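Local coordinates for Mn transporter subunit (PDB 3UJP), which probably serves as the periplasmic solute-binding subunit of a manganese uptake transporter, capturing the metal ion for delivery across the membrane, at residues Asp43-Leu53 with Asn157-Tyr168. Numbering follows the deposited sequence.
With ZN (zinc ion), chain H.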
ATOM      1  N   ASP A  43       6.598   9.575  -7.482  1.00 69.30           N
ATOM      2  CA  ASP A  43       6.969   8.424  -8.311  1.00 60.46           C
ATOM      3  C   ASP A  43       8.466   8.153  -8.299  1.00 60.42           C
ATOM      4  O   ASP A  43       8.878   7.009  -8.279  1.00 64.98           O
ATOM      5  CB  ASP A  43       6.496   8.624  -9.743  1.00 50.41           C
ATOM      6  CG  ASP A  43       6.928   7.496 -10.660  1.00 65.14           C
ATOM      7  OD1 ASP A  43       6.316   6.408 -10.592  1.00 66.47           O
ATOM      8  OD2 ASP A  43       7.881   7.695 -11.453  1.00 71.05           O
ATOM      9  N   MET A  44       9.272   9.210  -8.322  1.00 59.63           N
ATOM     10  CA  MET A  44      10.721   9.094  -8.167  1.00 61.31           C
ATOM     11  C   MET A  44      11.138   8.478  -6.834  1.00 66.58           C
ATOM     12  O   MET A  44      12.064   7.670  -6.792  1.00 63.23           O
ATOM     13  CB  MET A  44      11.389  10.453  -8.243  1.00 55.74           C
ATOM     14  CG  MET A  44      11.179  11.177  -9.519  1.00 65.00           C
ATOM     15  SD  MET A  44      12.280  12.609  -9.613  1.00 70.58           S
ATOM     16  CE  MET A  44      13.787  11.957  -8.894  1.00 64.20           C
ATOM     17  N   VAL A  45      10.502   8.870  -5.729  1.00 69.38           N
ATOM     18  CA  VAL A  45      10.897   8.280  -4.455  1.00 67.08           C
ATOM     19  C   VAL A  45      10.299   6.888  -4.324  1.00 71.13           C
ATOM     20  O   VAL A  45      10.979   5.956  -3.888  1.00 71.19           O
ATOM     21  CB  VAL A  45      10.570   9.156  -3.216  1.00 66.60           C
ATOM     22  CG1 VAL A  45      11.100  10.563  -3.394  1.00 63.54           C
ATOM     23  CG2 VAL A  45       9.099   9.182  -2.938  1.00 74.14           C
ATOM     24  N   GLN A  46       9.041   6.734  -4.725  1.00 65.11           N
ATOM     25  CA  GLN A  46       8.428   5.415  -4.675  1.00 68.06           C
ATOM     26  C   GLN A  46       9.319   4.434  -5.435  1.00 70.57           C
ATOM     27  O   GLN A  46       9.297   3.228  -5.187  1.00 77.35           O
ATOM     28  CB  GLN A  46       6.984   5.425  -5.207  1.00 67.94           C
ATOM     29  CG  GLN A  46       6.447   4.040  -5.631  1.00 78.82           C
ATOM     30  CD  GLN A  46       5.984   3.129  -4.462  1.00 91.21           C
ATOM     31  OE1 GLN A  46       6.673   2.966  -3.441  1.00 84.59           O
ATOM     32  NE2 GLN A  46       4.807   2.515  -4.633  1.00 93.19           N
ATOM     33  N   ASN A  47      10.135   4.964  -6.342  1.00 65.74           N
ATOM     34  CA  ASN A  47      11.009   4.112  -7.116  1.00 56.98           C
ATOM     35  C   ASN A  47      12.308   3.737  -6.433  1.00 64.96           C
ATOM     36  O   ASN A  47      12.910   2.755  -6.817  1.00 71.03           O
ATOM     37  CB  ASN A  47      11.215   4.638  -8.540  1.00 63.75           C
ATOM     38  CG  ASN A  47      10.338   3.900  -9.546  1.00 71.25           C
ATOM     39  OD1 ASN A  47      10.553   2.714  -9.784  1.00 64.60           O
ATOM     40  ND2 ASN A  47       9.336   4.587 -10.115  1.00 64.77           N
ATOM     41  N   VAL A  48      12.709   4.467  -5.396  1.00 68.57           N
ATOM     42  CA  VAL A  48      13.885   4.094  -4.596  1.00 64.66           C
ATOM     43  C   VAL A  48      13.492   3.311  -3.341  1.00 66.80           C
ATOM     44  O   VAL A  48      14.299   2.585  -2.751  1.00 72.84           O
ATOM     45  CB  VAL A  48      14.687   5.321  -4.141  1.00 63.31           C
ATOM     46  CG1 VAL A  48      15.755   4.918  -3.137  1.00 61.34           C
ATOM     47  CG2 VAL A  48      15.305   6.048  -5.330  1.00 63.59           C
ATOM     48  N   ALA A  49      12.245   3.460  -2.916  1.00 70.83           N
ATOM     49  CA  ALA A  49      11.818   2.890  -1.636  1.00 68.47           C
ATOM     50  C   ALA A  49      11.262   1.470  -1.787  1.00 72.79           C
ATOM     51  O   ALA A  49      11.525   0.594  -0.977  1.00 79.31           O
ATOM     52  CB  ALA A  49      10.799   3.797  -0.966  1.00 67.17           C
ATOM     53  N   GLY A  50      10.504   1.232  -2.836  1.00 71.46           N
ATOM     54  CA  GLY A  50      10.033  -0.104  -3.068  1.00 73.78           C
ATOM     55  C   GLY A  50       8.860  -0.293  -2.169  1.00 73.27           C
ATOM     56  O   GLY A  50       8.118   0.655  -1.901  1.00 69.81           O
ATOM     57  N   ASP A  51       8.690  -1.532  -1.727  1.00 75.87           N
ATOM     58  CA  ASP A  51       7.663  -1.847  -0.768  1.00 78.71           C
ATOM     59  C   ASP A  51       8.180  -1.699   0.664  1.00 82.67           C
ATOM     60  O   ASP A  51       7.437  -1.975   1.622  1.00 82.07           O
ATOM     61  CB  ASP A  51       7.013  -3.214  -1.048  1.00 80.51           C
ATOM     62  CG  ASP A  51       8.019  -4.307  -1.368  1.00 94.06           C
ATOM     63  OD1 ASP A  51       9.142  -4.327  -0.816  1.00 88.54           O
ATOM     64  OD2 ASP A  51       7.677  -5.201  -2.165  1.00 98.36           O
ATOM     65  N   LYS A  52       9.425  -1.219   0.793  1.00 71.61           N
ATOM     66  CA  LYS A  52      10.049  -0.917   2.108  1.00 71.37           C
ATOM     67  C   LYS A  52       9.562   0.336   2.888  1.00 72.97           C
ATOM     68  O   LYS A  52       9.574   0.317   4.110  1.00 77.40           O
ATOM     69  CB  LYS A  52      11.571  -0.866   2.002  1.00 69.38           C
ATOM     70  CG  LYS A  52      12.185  -2.127   1.488  1.00 75.82           C
ATOM     71  CD  LYS A  52      11.761  -3.322   2.329  1.00 83.56           C
ATOM     72  CE  LYS A  52      12.274  -4.636   1.760  1.00 83.20           C
ATOM     73  NZ  LYS A  52      11.812  -4.843   0.345  1.00 86.34           N
ATOM     74  N   LEU A  53       9.183   1.417   2.198  1.00 74.21           N
ATOM     75  CA  LEU A  53       8.520   2.580   2.810  1.00 69.60           C
ATOM     76  C   LEU A  53       7.185   2.787   2.116  1.00 72.50           C
ATOM     77  O   LEU A  53       6.865   2.121   1.119  1.00 77.88           O
ATOM     78  CB  LEU A  53       9.343   3.859   2.649  1.00 65.54           C
ATOM     79  CG  LEU A  53      10.777   3.869   3.191  1.00 76.43           C
ATOM     80  CD1 LEU A  53      11.415   5.251   3.084  1.00 73.92           C
ATOM     81  CD2 LEU A  53      10.854   3.368   4.629  1.00 79.58           C
ATOM     82  N   ASN A 157      17.011  -1.250   6.179  1.00 77.71           N
ATOM     83  CA  ASN A 157      16.757  -1.680   4.814  1.00 73.12           C
ATOM     84  C   ASN A 157      17.660  -1.047   3.762  1.00 77.34           C
ATOM     85  O   ASN A 157      17.419  -1.199   2.577  1.00 77.42           O
ATOM     86  CB  ASN A 157      15.300  -1.422   4.473  1.00 70.84           C
ATOM     87  CG  ASN A 157      14.366  -2.238   5.333  1.00 77.30           C
ATOM     88  OD1 ASN A 157      14.605  -3.418   5.586  1.00 75.06           O
ATOM     89  ND2 ASN A 157      13.307  -1.608   5.814  1.00 83.11           N
ATOM     90  N   ALA A 158      18.697  -0.353   4.204  1.00 75.25           N
ATOM     91  CA  ALA A 158      19.677   0.275   3.324  1.00 69.73           C
ATOM     92  C   ALA A 158      19.887  -0.459   2.017  1.00 76.68           C
ATOM     93  O   ALA A 158      19.838   0.165   0.937  1.00 81.37           O
ATOM     94  CB  ALA A 158      21.014   0.415   4.038  1.00 71.10           C
ATOM     95  N   LYS A 159      20.142  -1.772   2.128  1.00 76.99           N
ATOM     96  CA  LYS A 159      20.567  -2.617   1.001  1.00 76.33           C
ATOM     97  C   LYS A 159      19.582  -2.503  -0.145  1.00 80.39           C
ATOM     98  O   LYS A 159      19.983  -2.398  -1.309  1.00 80.41           O
ATOM     99  CB  LYS A 159      20.730  -4.075   1.433  1.00 75.68           C
ATOM    100  CG  LYS A 159      19.429  -4.775   1.772  1.00 83.27           C
ATOM    101  CD  LYS A 159      19.661  -6.189   2.321  1.00 91.40           C
ATOM    102  CE  LYS A 159      18.739  -6.457   3.523  1.00101.77           C
ATOM    103  NZ  LYS A 159      19.068  -7.694   4.301  1.00101.39           N
ATOM    104  N   TYR A 160      18.293  -2.492   0.202  1.00 76.56           N
ATOM    105  CA  TYR A 160      17.225  -2.262  -0.755  1.00 77.08           C
ATOM    106  C   TYR A 160      17.337  -0.891  -1.436  1.00 75.23           C
ATOM    107  O   TYR A 160      17.365  -0.827  -2.667  1.00 75.46           O
ATOM    108  CB  TYR A 160      15.862  -2.451  -0.091  1.00 78.27           C
ATOM    109  CG  TYR A 160      15.609  -3.876   0.383  1.00 83.10           C
ATOM    110  CD1 TYR A 160      16.093  -4.330   1.608  1.00 85.75           C
ATOM    111  CD2 TYR A 160      14.882  -4.765  -0.394  1.00 84.42           C
ATOM    112  CE1 TYR A 160      15.859  -5.638   2.043  1.00 89.87           C
ATOM    113  CE2 TYR A 160      14.650  -6.076   0.027  1.00 93.72           C
ATOM    114  CZ  TYR A 160      15.135  -6.507   1.249  1.00 93.87           C
ATOM    115  OH  TYR A 160      14.889  -7.807   1.659  1.00 88.43           O
ATOM    116  N   TYR A 161      17.420   0.194  -0.662  1.00 68.78           N
ATOM    117  CA  TYR A 161      17.555   1.540  -1.256  1.00 70.30           C
ATOM    118  C   TYR A 161      18.696   1.671  -2.260  1.00 75.55           C
ATOM    119  O   TYR A 161      18.534   2.295  -3.313  1.00 73.90           O
ATOM    120  CB  TYR A 161      17.655   2.630  -0.187  1.00 68.16           C
ATOM    121  CG  TYR A 161      16.543   2.520   0.817  1.00 63.07           C
ATOM    122  CD1 TYR A 161      15.244   2.424   0.396  1.00 66.34           C
ATOM    123  CD2 TYR A 161      16.799   2.413   2.179  1.00 66.58           C
ATOM    124  CE1 TYR A 161      14.223   2.280   1.293  1.00 72.15           C
ATOM    125  CE2 TYR A 161      15.793   2.251   3.075  1.00 63.00           C
ATOM    126  CZ  TYR A 161      14.495   2.194   2.631  1.00 70.61           C
ATOM    127  OH  TYR A 161      13.433   2.052   3.510  1.00 79.48           O
ATOM    128  N   ASN A 162      19.847   1.091  -1.957  1.00 70.94           N
ATOM    129  CA  ASN A 162      20.924   1.133  -2.929  1.00 72.61           C
ATOM    130  C   ASN A 162      20.567   0.338  -4.167  1.00 76.52           C
ATOM    131  O   ASN A 162      20.832   0.751  -5.292  1.00 75.93           O
ATOM    132  CB  ASN A 162      22.202   0.586  -2.321  1.00 76.41           C
ATOM    133  CG  ASN A 162      22.566   1.285  -1.049  1.00 81.59           C
ATOM    134  OD1 ASN A 162      22.101   0.914   0.031  1.00 79.64           O
ATOM    135  ND2 ASN A 162      23.392   2.325  -1.166  1.00 84.90           N
ATOM    136  N   ALA A 163      19.961  -0.817  -3.948  1.00 77.99           N
ATOM    137  CA  ALA A 163      19.619  -1.700  -5.036  1.00 69.66           C
ATOM    138  C   ALA A 163      18.549  -1.091  -5.909  1.00 70.79           C
ATOM    139  O   ALA A 163      18.542  -1.315  -7.106  1.00 80.97           O
ATOM    140  CB  ALA A 163      19.144  -2.999  -4.494  1.00 71.88           C
ATOM    141  N   ASN A 164      17.625  -0.344  -5.311  1.00 66.54           N
ATOM    142  CA  ASN A 164      16.575   0.314  -6.074  1.00 64.33           C
ATOM    143  C   ASN A 164      17.156   1.549  -6.735  1.00 67.82           C
ATOM    144  O   ASN A 164      16.845   1.855  -7.873  1.00 67.71           O
ATOM    145  CB  ASN A 164      15.388   0.717  -5.179  1.00 65.66           C
ATOM    146  CG  ASN A 164      14.649  -0.478  -4.582  1.00 65.12           C
ATOM    147  OD1 ASN A 164      14.644  -1.558  -5.146  1.00 74.94           O
ATOM    148  ND2 ASN A 164      14.008  -0.274  -3.435  1.00 68.77           N
ATOM    149  N   ALA A 165      18.010   2.263  -6.019  1.00 67.27           N
ATOM    150  CA  ALA A 165      18.562   3.498  -6.557  1.00 65.82           C
ATOM    151  C   ALA A 165      19.464   3.159  -7.728  1.00 67.94           C
ATOM    152  O   ALA A 165      19.409   3.797  -8.774  1.00 67.85           O
ATOM    153  CB  ALA A 165      19.331   4.247  -5.492  1.00 71.44           C
ATOM    154  N   ALA A 166      20.298   2.139  -7.538  1.00 78.35           N
ATOM    155  CA  ALA A 166      21.131   1.581  -8.602  1.00 75.54           C
ATOM    156  C   ALA A 166      20.321   1.355  -9.882  1.00 73.25           C
ATOM    157  O   ALA A 166      20.618   1.922 -10.940  1.00 71.09           O
ATOM    158  CB  ALA A 166      21.746   0.266  -8.130  1.00 66.14           C
ATOM    159  N   VAL A 167      19.302   0.505  -9.765  1.00 69.83           N
ATOM    160  CA  VAL A 167      18.410   0.185 -10.868  1.00 63.90           C
ATOM    161  C   VAL A 167      17.687   1.424 -11.420  1.00 67.42           C
ATOM    162  O   VAL A 167      17.523   1.563 -12.614  1.00 71.65           O
ATOM    163  CB  VAL A 167      17.380  -0.885 -10.446  1.00 65.22           C
ATOM    164  CG1 VAL A 167      16.227  -0.985 -11.442  1.00 65.43           C
ATOM    165  CG2 VAL A 167      18.059  -2.209 -10.258  1.00 68.94           C
ATOM    166  N   TYR A 168      17.246   2.339 -10.568  1.00 70.20           N
ATOM    167  CA  TYR A 168      16.570   3.532 -11.081  1.00 63.14           C
ATOM    168  C   TYR A 168      17.615   4.437 -11.746  1.00 62.86           C
ATOM    169  O   TYR A 168      17.378   4.956 -12.832  1.00 66.65           O
ATOM    170  CB  TYR A 168      15.782   4.254  -9.970  1.00 58.79           C
ATOM    171  CG  TYR A 168      14.664   5.128 -10.480  1.00 59.72           C
ATOM    172  CD1 TYR A 168      13.738   4.631 -11.371  1.00 65.20           C
ATOM    173  CD2 TYR A 168      14.524   6.459 -10.068  1.00 54.57           C
ATOM    174  CE1 TYR A 168      12.684   5.436 -11.854  1.00 71.08           C
ATOM    175  CE2 TYR A 168      13.483   7.275 -10.551  1.00 52.16           C
ATOM    176  CZ  TYR A 168      12.557   6.755 -11.442  1.00 60.12           C
ATOM    177  OH  TYR A 168      11.517   7.529 -11.950  1.00 56.61           O
TER
HETATM  178 ZN    ZN H 331       9.632  -6.686  -1.822  1.00113.71          ZN
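Helix 39-49 of the N-terminal lobe, which holds the four-stranded parallel sheet, packs against helix 158-183, consistent with the long helix that links the two lobes in cluster A solute-binding proteins. N47 and Y168 open the interface: the amide of N47 lies flat on the ring, the two planes 3° apart, with N47 CB 3.6 Å from the centroid of the Y168 ring. N47 ND2 donates to D43 O (3.1 Å), which fixes the turn of the amide over the ring. Helix 284-296 touches Y168 through F284 and L285, and F284 N hydrogen-bonds D43 OD2. With an alanine in place of Y168, the N47 amide would probably lose the ring face it lies on and a gap would open beside F284 and L285. Midway, N164 ND2 reaches V48 O at 3.0 Å, 161° at the hydrogen, from well above the carbonyl plane. That same oxygen meets the edge of the Y161 ring, 3.3 Å from Y161 CD1. Beyond G50, a bend at chi2 (-55°) sets K52 CE over the Y160 face, 3.3 Å from the ring centroid, and a second, at chi4, turns K52 NZ into a salt bridge with D51 OD1 (3.0 Å). Both D51 oxygens meet a zinc ion (OD1 2.6 Å, OD2 2.5 Å) that E30 of a neighbouring subunit also binds. Amide-on-ring stacking thus gives way to a metal-bearing end, where zinc, sharing OD1, would probably weaken the pull of D51 on K52.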